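PDB 1Z05: transcriptional regulator, ROK family from Vibrio cholerae O1 biovar eltor, which probably binds DNA through an N-terminal winged helix-turn-helix domain to regulate transcription of carbohydrate-metabolism genes, as its E. coli homologue Mlc does. Local coordinates for residues D58-S63 / A68-I73; R75-I78 / L82-E85; E225-H230 / I413-Y418. One frame throughout, in Å; residues are numbered along the deposited sequence. Where two conformers were deposited one is given.

Contact 1: residues D58-S63 / A68-I73; sequences DLSKES and ASITKI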
ATOM      1  N   ASP A  58      23.037  18.857  15.828  1.00 38.54           N
ATOM      2  CA  ASP A  58      21.963  17.895  16.128  1.00 39.77           C
ATOM      3  C   ASP A  58      21.147  17.491  14.889  1.00 38.29           C
ATOM      4  O   ASP A  58      20.772  16.322  14.738  1.00 36.09           O
ATOM      5  CB  ASP A  58      21.022  18.454  17.201  1.00 41.27           C
ATOM      6  CG  ASP A  58      21.582  18.322  18.613  1.00 46.72           C
ATOM      7  OD1 ASP A  58      22.807  18.128  18.777  1.00 51.11           O
ATOM      8  OD2 ASP A  58      20.782  18.418  19.573  1.00 52.10           O
ATOM      9  N   LEU A  59      20.869  18.455  14.012  1.00 37.77           N
ATOM     10  CA  LEU A  59      20.211  18.164  12.739  1.00 36.92           C
ATOM     11  C   LEU A  59      21.083  17.281  11.852  1.00 37.13           C
ATOM     12  O   LEU A  59      20.587  16.365  11.196  1.00 36.19           O
ATOM     13  CB  LEU A  59      19.852  19.454  11.993  1.00 37.56           C
ATOM     14  CG  LEU A  59      18.663  20.274  12.475  1.00 36.68           C
ATOM     15  CD1 LEU A  59      18.692  21.637  11.762  1.00 40.76           C
ATOM     16  CD2 LEU A  59      17.339  19.542  12.248  1.00 32.55           C
ATOM     17  N   SER A  60      22.389  17.544  11.848  1.00 36.97           N
ATOM     18  CA  SER A  60      23.322  16.721  11.097  1.00 37.02           C
ATOM     19  C   SER A  60      23.342  15.269  11.607  1.00 38.08           C
ATOM     20  O   SER A  60      23.328  14.323  10.811  1.00 36.92           O
ATOM     21  CB  SER A  60      24.720  17.346  11.135  1.00 37.66           C
ATOM     22  OG  SER A  60      25.640  16.556  10.422  1.00 36.63           O
ATOM     23  N   LYS A  61      23.357  15.095  12.928  1.00 38.63           N
ATOM     24  CA  LYS A  61      23.362  13.758  13.534  1.00 39.88           C
ATOM     25  C   LYS A  61      22.049  12.999  13.290  1.00 39.45           C
ATOM     26  O   LYS A  61      22.067  11.829  12.908  1.00 39.21           O
ATOM     27  CB  LYS A  61      23.669  13.829  15.034  1.00 40.34           C
ATOM     28  CG  LYS A  61      24.983  14.513  15.374  1.00 44.61           C
ATOM     29  CD  LYS A  61      25.420  14.222  16.805  1.00 49.98           C
ATOM     30  CE  LYS A  61      26.578  15.121  17.232  1.00 51.18           C
ATOM     31  NZ  LYS A  61      27.823  14.887  16.441  1.00 53.39           N
ATOM     32  N   GLU A  62      20.922  13.674  13.503  1.00 40.21           N
ATOM     33  CA  GLU A  62      19.600  13.068  13.332  1.00 41.57           C
ATOM     34  C   GLU A  62      19.268  12.714  11.879  1.00 41.07           C
ATOM     35  O   GLU A  62      18.766  11.623  11.613  1.00 41.99           O
ATOM     36  CB  GLU A  62      18.501  13.960  13.927  1.00 42.49           C
ATOM     37  CG  GLU A  62      18.383  13.891  15.453  1.00 47.25           C
ATOM     38  CD  GLU A  62      17.663  12.632  15.939  1.00 52.96           C
ATOM     39  OE1 GLU A  62      16.439  12.501  15.705  1.00 55.72           O
ATOM     40  OE2 GLU A  62      18.325  11.777  16.565  1.00 56.90           O
ATOM     41  N   SER A  63      19.558  13.625  10.951  1.00 39.93           N
ATOM     42  CA  SER A  63      19.237  13.428   9.530  1.00 40.19           C
ATOM     43  C   SER A  63      20.248  12.548   8.796  1.00 40.91           C
ATOM     44  O   SER A  63      19.957  12.053   7.704  1.00 41.16           O
ATOM     45  CB  SER A  63      19.161  14.775   8.812  1.00 40.32           C
ATOM     46  OG  SER A  63      20.454  15.367   8.736  1.00 40.22           O
ATOM     47  N   ALA A  68      27.854  20.560   5.594  1.00 40.19           N
ATOM     48  CA  ALA A  68      27.751  21.326   4.348  1.00 40.52           C
ATOM     49  C   ALA A  68      26.339  21.285   3.755  1.00 40.34           C
ATOM     50  O   ALA A  68      25.827  22.305   3.284  1.00 39.80           O
ATOM     51  CB  ALA A  68      28.794  20.839   3.325  1.00 40.31           C
ATOM     52  N   SER A  69      25.715  20.108   3.790  1.00 40.59           N
ATOM     53  CA  SER A  69      24.356  19.935   3.294  1.00 41.06           C
ATOM     54  C   SER A  69      23.369  20.614   4.223  1.00 40.06           C
ATOM     55  O   SER A  69      22.451  21.286   3.758  1.00 40.84           O
ATOM     56  CB  SER A  69      24.000  18.452   3.159  1.00 40.71           C
ATOM     57  OG  SER A  69      24.923  17.781   2.325  1.00 46.05           O
ATOM     58  N   ILE A  70      23.557  20.433   5.529  1.00 40.20           N
ATOM     59  CA  ILE A  70      22.707  21.082   6.540  1.00 40.03           C
ATOM     60  C   ILE A  70      22.761  22.602   6.360  1.00 39.81           C
ATOM     61  O   ILE A  70      21.736  23.266   6.369  1.00 40.81           O
ATOM     62  CB  ILE A  70      23.099  20.667   8.002  1.00 40.21           C
ATOM     63  CG1 ILE A  70      22.824  19.178   8.252  1.00 41.14           C
ATOM     64  CG2 ILE A  70      22.372  21.526   9.057  1.00 40.32           C
ATOM     65  CD1 ILE A  70      21.397  18.727   7.988  1.00 39.63           C
ATOM     66  N   THR A  71      23.962  23.135   6.156  1.00 39.99           N
ATOM     67  CA  THR A  71      24.149  24.574   5.950  1.00 40.08           C
ATOM     68  C   THR A  71      23.364  25.094   4.735  1.00 39.53           C
ATOM     69  O   THR A  71      22.618  26.066   4.853  1.00 38.90           O
ATOM     70  CB  THR A  71      25.650  24.913   5.855  1.00 40.42           C
ATOM     71  OG1 THR A  71      26.257  24.635   7.122  1.00 40.43           O
ATOM     72  CG2 THR A  71      25.889  26.382   5.480  1.00 40.83           C
ATOM     73  N   LYS A  72      23.522  24.427   3.591  1.00 38.51           N
ATOM     74  CA  LYS A  72      22.826  24.799   2.358  1.00 38.79           C
ATOM     75  C   LYS A  72      21.304  24.739   2.501  1.00 37.54           C
ATOM     76  O   LYS A  72      20.613  25.662   2.083  1.00 36.54           O
ATOM     77  CB  LYS A  72      23.292  23.936   1.175  1.00 39.09           C
ATOM     78  CG  LYS A  72      24.686  24.288   0.670  1.00 40.13           C
ATOM     79  CD  LYS A  72      25.017  23.621  -0.673  1.00 41.92           C
ATOM     80  CE  LYS A  72      25.337  22.143  -0.505  1.00 44.86           C
ATOM     81  NZ  LYS A  72      26.095  21.598  -1.671  1.00 46.96           N
ATOM     82  N   ILE A  73      20.793  23.665   3.105  1.00 36.89           N
ATOM     83  CA  ILE A  73      19.354  23.516   3.327  1.00 37.61           C
ATOM     84  C   ILE A  73      18.797  24.585   4.278  1.00 38.53           C
ATOM     85  O   ILE A  73      17.801  25.245   3.956  1.00 40.05           O
ATOM     86  CB  ILE A  73      18.973  22.096   3.839  1.00 36.86           C
ATOM     87  CG1 ILE A  73      19.234  21.047   2.743  1.00 40.00           C
ATOM     88  CG2 ILE A  73      17.509  22.064   4.280  1.00 34.34           C
ATOM     89  CD1 ILE A  73      19.448  19.625   3.261  1.00 40.01           C
TER
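With a chi1 of -66°, Ile70 sends CG1 and then CD1 across to helix 56-63, where CG1 lies against Ser60 and CD1 reaches Ser63 and the carbonyl of Leu59. In Ser63 a chi1 of 68° sets OG between its own backbone N and carbonyl carbon, where it can reach back one turn to Leu59 O. Ile70 CG1 sits 3.8 Å from Ser60 CA and almost as near to Ser60 CB, a touch on the flank of the serine; its hydroxyl is bonded to the carbonyl of Leu65. Ile70 CD1 ends 3.6 Å from Ser63 OG, a van der Waals touch.

The axes of segments 58-63 and 68-73 come within 9.7 Å, at 113° between their N-to-C directions, and a short turn joins the two helices. This is a helix-turn-helix, the DNA-binding unit of NagC/Mlc-type regulators, in which helix 67-79 would by analogy be the recognition helix.

Ser63 OG donates to Leu59 O over 2.7 Å, tilted out of the carbonyl plane, while Ser63 N reaches the same oxygen from the other face over 2.9 Å. Two donors thus grip one carbonyl of a buried residue, and Ser63 OG also bonds to Leu65 N in the turn. Leu59 CB approaches Ile70 CD1 more loosely at 4.4 Å, and beyond it the leucine side chain packs on Leu47 and Ile48 of helix 35-51.

Contact 2: residues R75-I78 / L82-E85; sequences RELI and LIHE. With SO4 (sulfate ion), chain G.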
ATOM      1  N   ARG A  75      20.083  27.459   5.106  1.00 40.10           N
ATOM      2  CA  ARG A  75      20.235  28.801   4.551  1.00 39.68           C
ATOM      3  C   ARG A  75      19.076  29.159   3.612  1.00 38.98           C
ATOM      4  O   ARG A  75      18.532  30.262   3.694  1.00 36.55           O
ATOM      5  CB  ARG A  75      21.607  28.971   3.874  1.00 40.10           C
ATOM      6  CG  ARG A  75      21.923  30.368   3.286  1.00 44.49           C
ATOM      7  CD  ARG A  75      21.583  31.550   4.221  1.00 50.75           C
ATOM      8  NE  ARG A  75      21.936  31.322   5.622  1.00 54.28           N
ATOM      9  CZ  ARG A  75      21.545  32.095   6.632  1.00 57.40           C
ATOM     10  NH1 ARG A  75      20.786  33.163   6.408  1.00 59.30           N
ATOM     11  NH2 ARG A  75      21.913  31.805   7.871  1.00 56.40           N
ATOM     12  N   GLU A  76      18.713  28.236   2.716  1.00 39.02           N
ATOM     13  CA  GLU A  76      17.552  28.439   1.848  1.00 40.21           C
ATOM     14  C   GLU A  76      16.263  28.592   2.674  1.00 39.09           C
ATOM     15  O   GLU A  76      15.437  29.455   2.377  1.00 39.14           O
ATOM     16  CB  GLU A  76      17.401  27.321   0.803  1.00 39.77           C
ATOM     17  CG  GLU A  76      18.578  27.200  -0.159  1.00 46.31           C
ATOM     18  CD  GLU A  76      18.200  26.682  -1.548  1.00 53.78           C
ATOM     19  OE1 GLU A  76      16.999  26.430  -1.809  1.00 56.37           O
ATOM     20  OE2 GLU A  76      19.120  26.532  -2.387  1.00 55.27           O
ATOM     21  N   LEU A  77      16.102  27.774   3.713  1.00 38.48           N
ATOM     22  CA  LEU A  77      14.897  27.855   4.547  1.00 39.54           C
ATOM     23  C   LEU A  77      14.842  29.138   5.384  1.00 39.49           C
ATOM     24  O   LEU A  77      13.772  29.725   5.548  1.00 40.48           O
ATOM     25  CB  LEU A  77      14.732  26.607   5.426  1.00 39.14           C
ATOM     26  CG  LEU A  77      14.536  25.232   4.769  1.00 43.25           C
ATOM     27  CD1 LEU A  77      14.424  24.159   5.843  1.00 42.20           C
ATOM     28  CD2 LEU A  77      13.330  25.186   3.833  1.00 44.57           C
ATOM     29  N   ILE A  78      15.989  29.577   5.897  1.00 38.83           N
ATOM     30  CA  ILE A  78      16.064  30.854   6.617  1.00 39.81           C
ATOM     31  C   ILE A  78      15.724  32.048   5.712  1.00 40.03           C
ATOM     32  O   ILE A  78      14.890  32.890   6.069  1.00 37.88           O
ATOM     33  CB  ILE A  78      17.441  31.058   7.308  1.00 40.49           C
ATOM     34  CG1 ILE A  78      17.523  30.180   8.563  1.00 40.75           C
ATOM     35  CG2 ILE A  78      17.654  32.545   7.680  1.00 40.29           C
ATOM     36  CD1 ILE A  78      18.912  29.795   8.961  1.00 41.94           C
ATOM     37  N   LEU A  82      11.042  30.473   6.441  1.00 37.68           N
ATOM     38  CA  LEU A  82      10.278  29.294   6.860  1.00 37.27           C
ATOM     39  C   LEU A  82      10.751  28.788   8.220  1.00 37.16           C
ATOM     40  O   LEU A  82       9.994  28.156   8.961  1.00 35.95           O
ATOM     41  CB  LEU A  82      10.391  28.190   5.805  1.00 37.60           C
ATOM     42  CG  LEU A  82       9.509  28.477   4.589  1.00 36.44           C
ATOM     43  CD1 LEU A  82       9.947  27.674   3.369  1.00 36.41           C
ATOM     44  CD2 LEU A  82       8.031  28.226   4.940  1.00 37.44           C
ATOM     45  N   ILE A  83      12.014  29.062   8.528  1.00 37.02           N
ATOM     46  CA  ILE A  83      12.595  28.730   9.825  1.00 37.52           C
ATOM     47  C   ILE A  83      13.346  29.934  10.344  1.00 37.60           C
ATOM     48  O   ILE A  83      13.641  30.862   9.580  1.00 37.89           O
ATOM     49  CB  ILE A  83      13.519  27.467   9.799  1.00 37.72           C
ATOM     50  CG1 ILE A  83      14.806  27.711   8.980  1.00 38.16           C
ATOM     51  CG2 ILE A  83      12.718  26.233   9.335  1.00 37.69           C
ATOM     52  CD1 ILE A  83      15.754  26.506   8.923  1.00 38.16           C
ATOM     53  N   HIS A  84      13.643  29.928  11.637  0.50 37.03           N
ATOM     54  CA  HIS A  84      14.394  31.018  12.231  0.50 36.78           C
ATOM     55  C   HIS A  84      15.221  30.536  13.408  0.50 37.18           C
ATOM     56  O   HIS A  84      14.937  29.491  13.992  0.50 37.77           O
ATOM     57  CB  HIS A  84      13.466  32.164  12.645  0.50 36.12           C
ATOM     58  CG  HIS A  84      12.621  31.863  13.842  0.50 34.05           C
ATOM     59  ND1 HIS A  84      12.917  32.343  15.099  0.50 29.82           N
ATOM     60  CD2 HIS A  84      11.485  31.139  13.974  0.50 32.05           C
ATOM     61  CE1 HIS A  84      12.001  31.929  15.954  0.50 31.49           C
ATOM     62  NE2 HIS A  84      11.116  31.203  15.297  0.50 33.31           N
ATOM     63  N   GLU A  85      16.244  31.318  13.732  1.00 37.45           N
ATOM     64  CA  GLU A  85      17.115  31.077  14.881  1.00 37.97           C
ATOM     65  C   GLU A  85      17.517  32.434  15.470  1.00 37.45           C
ATOM     66  O   GLU A  85      17.330  33.472  14.830  1.00 38.04           O
ATOM     67  CB  GLU A  85      18.376  30.325  14.444  1.00 38.58           C
ATOM     68  CG  GLU A  85      19.186  31.065  13.376  1.00 37.99           C
ATOM     69  CD  GLU A  85      20.493  30.373  13.000  1.00 41.75           C
ATOM     70  OE1 GLU A  85      20.987  29.534  13.786  1.00 44.68           O
ATOM     71  OE2 GLU A  85      21.022  30.681  11.907  1.00 44.28           O
TER
HETATM   72  S   SO4 G 411      25.345  30.249   6.636  0.50 55.55           S
HETATM   73  O1  SO4 G 411      25.474  31.700   6.753  0.50 53.26           O
HETATM   74  O2  SO4 G 411      26.602  29.697   6.139  0.50 54.66           O
HETATM   75  O3  SO4 G 411      25.014  29.680   7.943  0.50 54.41           O
HETATM   76  O4  SO4 G 411      24.287  29.912   5.688  0.50 54.85           O
HETATM   77  O   HOH W   1      20.727  32.726  10.308  1.00 50.47           O
HETATM   78  O   HOH W   2      14.462  33.404   9.046  0.60 32.51           O
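Apolar packing joins Leu77 and Ile78, on the last turn of helix 67-79, to Ile83 at the start of strand 83-86. Ile83 CG1 stands between its backbone N and carbonyl carbon (chi1 67°), and the extended chain beyond it carries CD1 to 3.6 Å from Leu77 CB. Ile78 meets the same side chain at about a right angle, its CG1 3.7 Å from Ile83 CG1. Leu101 of strand 99-103 touches both isoleucines, while Leu423 of the C-terminal helix 421-428 touches Leu77 and Leu82.

One direct hydrogen bond closes the turn: Leu82 N donates to Leu77 O over 3.0 Å. A water one residue further on donates to both Ile78 O and Ile83 O, bridging helix and strand.

The charged groups lie at the outer side. Arg75 NH2 and Glu85 OE2 remain 4.3 Å apart, too far for a salt bridge, and a second water links them, accepting from Arg75 NH2 and donating to Glu85 OE2 over 2.6 Å. Arg75 is bent at chi2 and chi3, which lays one face of its guanidinium over Ile78 CB, near the rim of the group. Its NE donates to O4 of a sulfate over 2.7 Å, at the guanidinium edge. Glu85 OE2 has its salt bridge with Arg56, and it also rests against Ile78 CD1.

The helix here passes into a two-stranded antiparallel hairpin, 83-86 with 99-103, consistent with the wing of a winged helix-turn-helix. The sulfate, probably from the crystallisation liquor, indicates that Arg75 NE can bind an anion; whether a DNA phosphate takes that place is not settled by it.

Contact 3: residues E225-H230 / I413-Y418; sequences EKLFGH and IKQALY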
ATOM      1  N   GLU A 225      -5.787  12.181  10.801  1.00 33.25           N
ATOM      2  CA  GLU A 225      -5.762  11.423  12.045  1.00 33.65           C
ATOM      3  C   GLU A 225      -4.324  11.031  12.423  1.00 33.50           C
ATOM      4  O   GLU A 225      -3.953  11.072  13.587  1.00 34.00           O
ATOM      5  CB  GLU A 225      -6.702  10.214  11.974  1.00 33.87           C
ATOM      6  CG  GLU A 225      -8.209  10.561  11.859  1.00 32.20           C
ATOM      7  CD  GLU A 225      -8.797  11.312  13.070  1.00 38.03           C
ATOM      8  OE1 GLU A 225      -8.333  11.132  14.227  1.00 35.33           O
ATOM      9  OE2 GLU A 225      -9.754  12.086  12.853  1.00 33.54           O
ATOM     10  N   LYS A 226      -3.525  10.661  11.432  1.00 33.52           N
ATOM     11  CA  LYS A 226      -2.104  10.347  11.632  1.00 34.91           C
ATOM     12  C   LYS A 226      -1.230  11.570  12.006  1.00 35.49           C
ATOM     13  O   LYS A 226      -0.321  11.464  12.838  1.00 34.40           O
ATOM     14  CB  LYS A 226      -1.559   9.645  10.374  1.00 35.81           C
ATOM     15  CG  LYS A 226      -0.036   9.411  10.325  1.00 36.83           C
ATOM     16  CD  LYS A 226       0.465   8.556  11.489  1.00 47.43           C
ATOM     17  CE  LYS A 226       1.993   8.505  11.535  1.00 48.20           C
ATOM     18  NZ  LYS A 226       2.453   8.064  12.877  1.00 52.06           N
ATOM     19  N   LEU A 227      -1.507  12.722  11.401  1.00 35.29           N
ATOM     20  CA  LEU A 227      -0.721  13.935  11.671  1.00 36.63           C
ATOM     21  C   LEU A 227      -1.213  14.796  12.838  1.00 37.67           C
ATOM     22  O   LEU A 227      -0.402  15.445  13.517  1.00 39.06           O
ATOM     23  CB  LEU A 227      -0.601  14.794  10.402  1.00 36.09           C
ATOM     24  CG  LEU A 227       0.041  14.119   9.188  1.00 38.21           C
ATOM     25  CD1 LEU A 227       0.086  15.070   7.979  1.00 41.46           C
ATOM     26  CD2 LEU A 227       1.450  13.587   9.516  1.00 37.96           C
ATOM     27  N   PHE A 228      -2.526  14.809  13.072  1.00 36.65           N
ATOM     28  CA  PHE A 228      -3.143  15.762  13.996  1.00 36.33           C
ATOM     29  C   PHE A 228      -4.099  15.091  14.972  1.00 36.34           C
ATOM     30  O   PHE A 228      -4.548  15.720  15.933  1.00 36.24           O
ATOM     31  CB  PHE A 228      -3.972  16.809  13.226  1.00 36.96           C
ATOM     32  CG  PHE A 228      -3.188  17.679  12.295  1.00 35.27           C
ATOM     33  CD1 PHE A 228      -2.310  18.638  12.784  1.00 38.75           C
ATOM     34  CD2 PHE A 228      -3.385  17.585  10.925  1.00 37.76           C
ATOM     35  CE1 PHE A 228      -1.595  19.466  11.912  1.00 39.42           C
ATOM     36  CE2 PHE A 228      -2.681  18.397  10.054  1.00 37.75           C
ATOM     37  CZ  PHE A 228      -1.781  19.343  10.552  1.00 38.20           C
ATOM     38  N   GLY A 229      -4.442  13.833  14.714  1.00 34.81           N
ATOM     39  CA  GLY A 229      -5.580  13.220  15.387  1.00 34.51           C
ATOM     40  C   GLY A 229      -5.254  12.021  16.244  1.00 35.03           C
ATOM     41  O   GLY A 229      -4.284  12.030  17.009  1.00 35.28           O
ATOM     42  N   HIS A 230      -6.063  10.977  16.118  1.00 34.27           N
ATOM     43  CA  HIS A 230      -5.993   9.876  17.082  1.00 35.51           C
ATOM     44  C   HIS A 230      -5.228   8.648  16.613  1.00 36.25           C
ATOM     45  O   HIS A 230      -5.366   7.571  17.188  1.00 36.39           O
ATOM     46  CB  HIS A 230      -7.387   9.521  17.599  1.00 35.52           C
ATOM     47  CG  HIS A 230      -7.913  10.492  18.608  1.00 37.25           C
ATOM     48  ND1 HIS A 230      -9.232  10.513  19.005  1.00 43.22           N
ATOM     49  CD2 HIS A 230      -7.297  11.482  19.295  1.00 37.08           C
ATOM     50  CE1 HIS A 230      -9.402  11.462  19.908  1.00 39.60           C
ATOM     51  NE2 HIS A 230      -8.246  12.071  20.094  1.00 40.05           N
ATOM     52  N   ILE A 413      -1.305  19.615   3.311  1.00 32.36           N
ATOM     53  CA  ILE A 413      -0.342  20.728   3.346  1.00 33.31           C
ATOM     54  C   ILE A 413       0.819  20.389   4.287  1.00 33.05           C
ATOM     55  O   ILE A 413       1.983  20.550   3.924  1.00 33.01           O
ATOM     56  CB  ILE A 413      -1.027  22.068   3.766  1.00 33.13           C
ATOM     57  CG1 ILE A 413      -2.096  22.494   2.738  1.00 34.13           C
ATOM     58  CG2 ILE A 413      -0.002  23.209   3.981  1.00 33.30           C
ATOM     59  CD1 ILE A 413      -1.664  22.389   1.283  1.00 33.93           C
ATOM     60  N   LYS A 414       0.504  19.913   5.489  1.00 32.56           N
ATOM     61  CA  LYS A 414       1.564  19.504   6.405  1.00 34.57           C
ATOM     62  C   LYS A 414       2.480  18.444   5.764  1.00 34.56           C
ATOM     63  O   LYS A 414       3.703  18.584   5.822  1.00 34.60           O
ATOM     64  CB  LYS A 414       1.005  19.062   7.764  1.00 35.44           C
ATOM     65  CG  LYS A 414       2.034  18.406   8.676  1.00 39.24           C
ATOM     66  CD  LYS A 414       1.978  18.946  10.087  1.00 47.36           C
ATOM     67  CE  LYS A 414       2.969  20.098  10.253  1.00 51.04           C
ATOM     68  NZ  LYS A 414       2.712  20.926  11.462  1.00 52.18           N
ATOM     69  N   GLN A 415       1.897  17.421   5.139  0.50 34.32           N
ATOM     70  CA  GLN A 415       2.695  16.368   4.508  0.50 34.70           C
ATOM     71  C   GLN A 415       3.497  16.869   3.301  0.50 33.81           C
ATOM     72  O   GLN A 415       4.595  16.367   3.043  0.50 33.59           O
ATOM     73  CB  GLN A 415       1.835  15.144   4.151  0.50 34.99           C
ATOM     74  CG  GLN A 415       2.631  13.872   3.801  0.50 37.44           C
ATOM     75  CD  GLN A 415       3.643  13.467   4.874  0.50 40.67           C
ATOM     76  OE1 GLN A 415       4.830  13.306   4.589  0.50 40.94           O
ATOM     77  NE2 GLN A 415       3.176  13.302   6.110  0.50 39.57           N
ATOM     78  N   ALA A 416       2.970  17.864   2.584  1.00 32.75           N
ATOM     79  CA  ALA A 416       3.710  18.480   1.459  1.00 33.10           C
ATOM     80  C   ALA A 416       4.905  19.316   1.930  1.00 33.72           C
ATOM     81  O   ALA A 416       5.881  19.447   1.200  1.00 33.71           O
ATOM     82  CB  ALA A 416       2.793  19.338   0.585  1.00 32.92           C
ATOM     83  N   LEU A 417       4.812  19.881   3.134  1.00 31.77           N
ATOM     84  CA  LEU A 417       5.966  20.538   3.782  1.00 33.32           C
ATOM     85  C   LEU A 417       7.038  19.492   4.147  1.00 33.99           C
ATOM     86  O   LEU A 417       8.211  19.654   3.820  1.00 34.77           O
ATOM     87  CB  LEU A 417       5.528  21.315   5.033  1.00 31.31           C
ATOM     88  CG  LEU A 417       4.664  22.569   4.808  1.00 31.64           C
ATOM     89  CD1 LEU A 417       4.047  23.060   6.094  1.00 33.04           C
ATOM     90  CD2 LEU A 417       5.449  23.709   4.150  1.00 33.31           C
ATOM     91  N   TYR A 418       6.612  18.421   4.805  1.00 33.82           N
ATOM     92  CA  TYR A 418       7.500  17.322   5.190  1.00 35.30           C
ATOM     93  C   TYR A 418       8.108  16.566   3.994  1.00 35.98           C
ATOM     94  O   TYR A 418       9.227  16.055   4.080  1.00 36.87           O
ATOM     95  CB  TYR A 418       6.760  16.347   6.093  1.00 35.00           C
ATOM     96  CG  TYR A 418       6.424  16.876   7.473  1.00 35.33           C
ATOM     97  CD1 TYR A 418       6.858  18.140   7.905  1.00 33.97           C
ATOM     98  CD2 TYR A 418       5.693  16.093   8.360  1.00 38.64           C
ATOM     99  CE1 TYR A 418       6.549  18.609   9.184  1.00 35.10           C
ATOM    100  CE2 TYR A 418       5.387  16.547   9.638  1.00 36.99           C
ATOM    101  CZ  TYR A 418       5.812  17.799  10.040  1.00 36.32           C
ATOM    102  OH  TYR A 418       5.495  18.217  11.309  1.00 38.40           O
TER
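Leu227 and Lys414 bring the two backbones nearest, their CA atoms 8.0 Å apart, a spacing that leaves the contact to side chains. The segment 225-230 runs from the last part of helix 217-228 into a loop, where His230 N donates to Glu225 OE1 over 3.0 Å in a nearly straight bond (164°). Segment 413-418 is helical throughout and forms the end of helix 407-418.

The side chain of Leu227 sets off toward the facing helix. Its CD1 lies 3.9 Å from Lys414 CG, the two side chains crossing at a slant, and both its methyls come close to the end of the Gln415 side chain. The Lys414 chain leaves with CG anti to the backbone N (chi1 170°), and the bend at chi2 brings CD to 3.8 Å from Phe228 CZ, while a further bend at chi3 directs the chain end toward its charge partner. Phe228 thereby meets the methylenes of the lysine rather than its ammonium group, while Leu227 CB lies over one face of the phenyl ring, toward its rim. Lys414 CG in turn lies 3.9 Å above the plane of the Tyr418 ring, near the rim, one helical turn further along.

Beyond these apolar touches, Lys414 NZ forms a salt bridge with Asp49, whose OD2 also bonds to Tyr418 OH. One lysine thus offers its methylenes to helix 217-228 and its charge to helix 35-51 of the DNA-binding region. Helix 217-228 follows strand 212-216 of the first mixed sheet, and helix 407-418, whose Ile413 packs on strand 168-176, brings the C-terminal part of the chain back to that sheet, consistent with the actin-like (ASKHA-type) fold of the ROK family.

Overall arrangement
From the N terminus, helix 35-51 leads into helix 56-63, and contact 1 closes the tight turn between that helix and helix 67-79. The same helix runs on into contact 2, which closes the next turn, onto strand 83-86; the centres of the two lie about 13 Å apart. Contact 3 opens much later and closes a loop of 182 residues between helices 217-228 and 407-418. The three follow in series, none nested or crossed. Contacts 1 and 2 lie in the probable DNA-binding region, contact 3 in the ROK body. Nearest atoms of contacts 2 and 3 are about 5 Å apart, and helices 35-51 and 421-428 touch both, tying the two parts together.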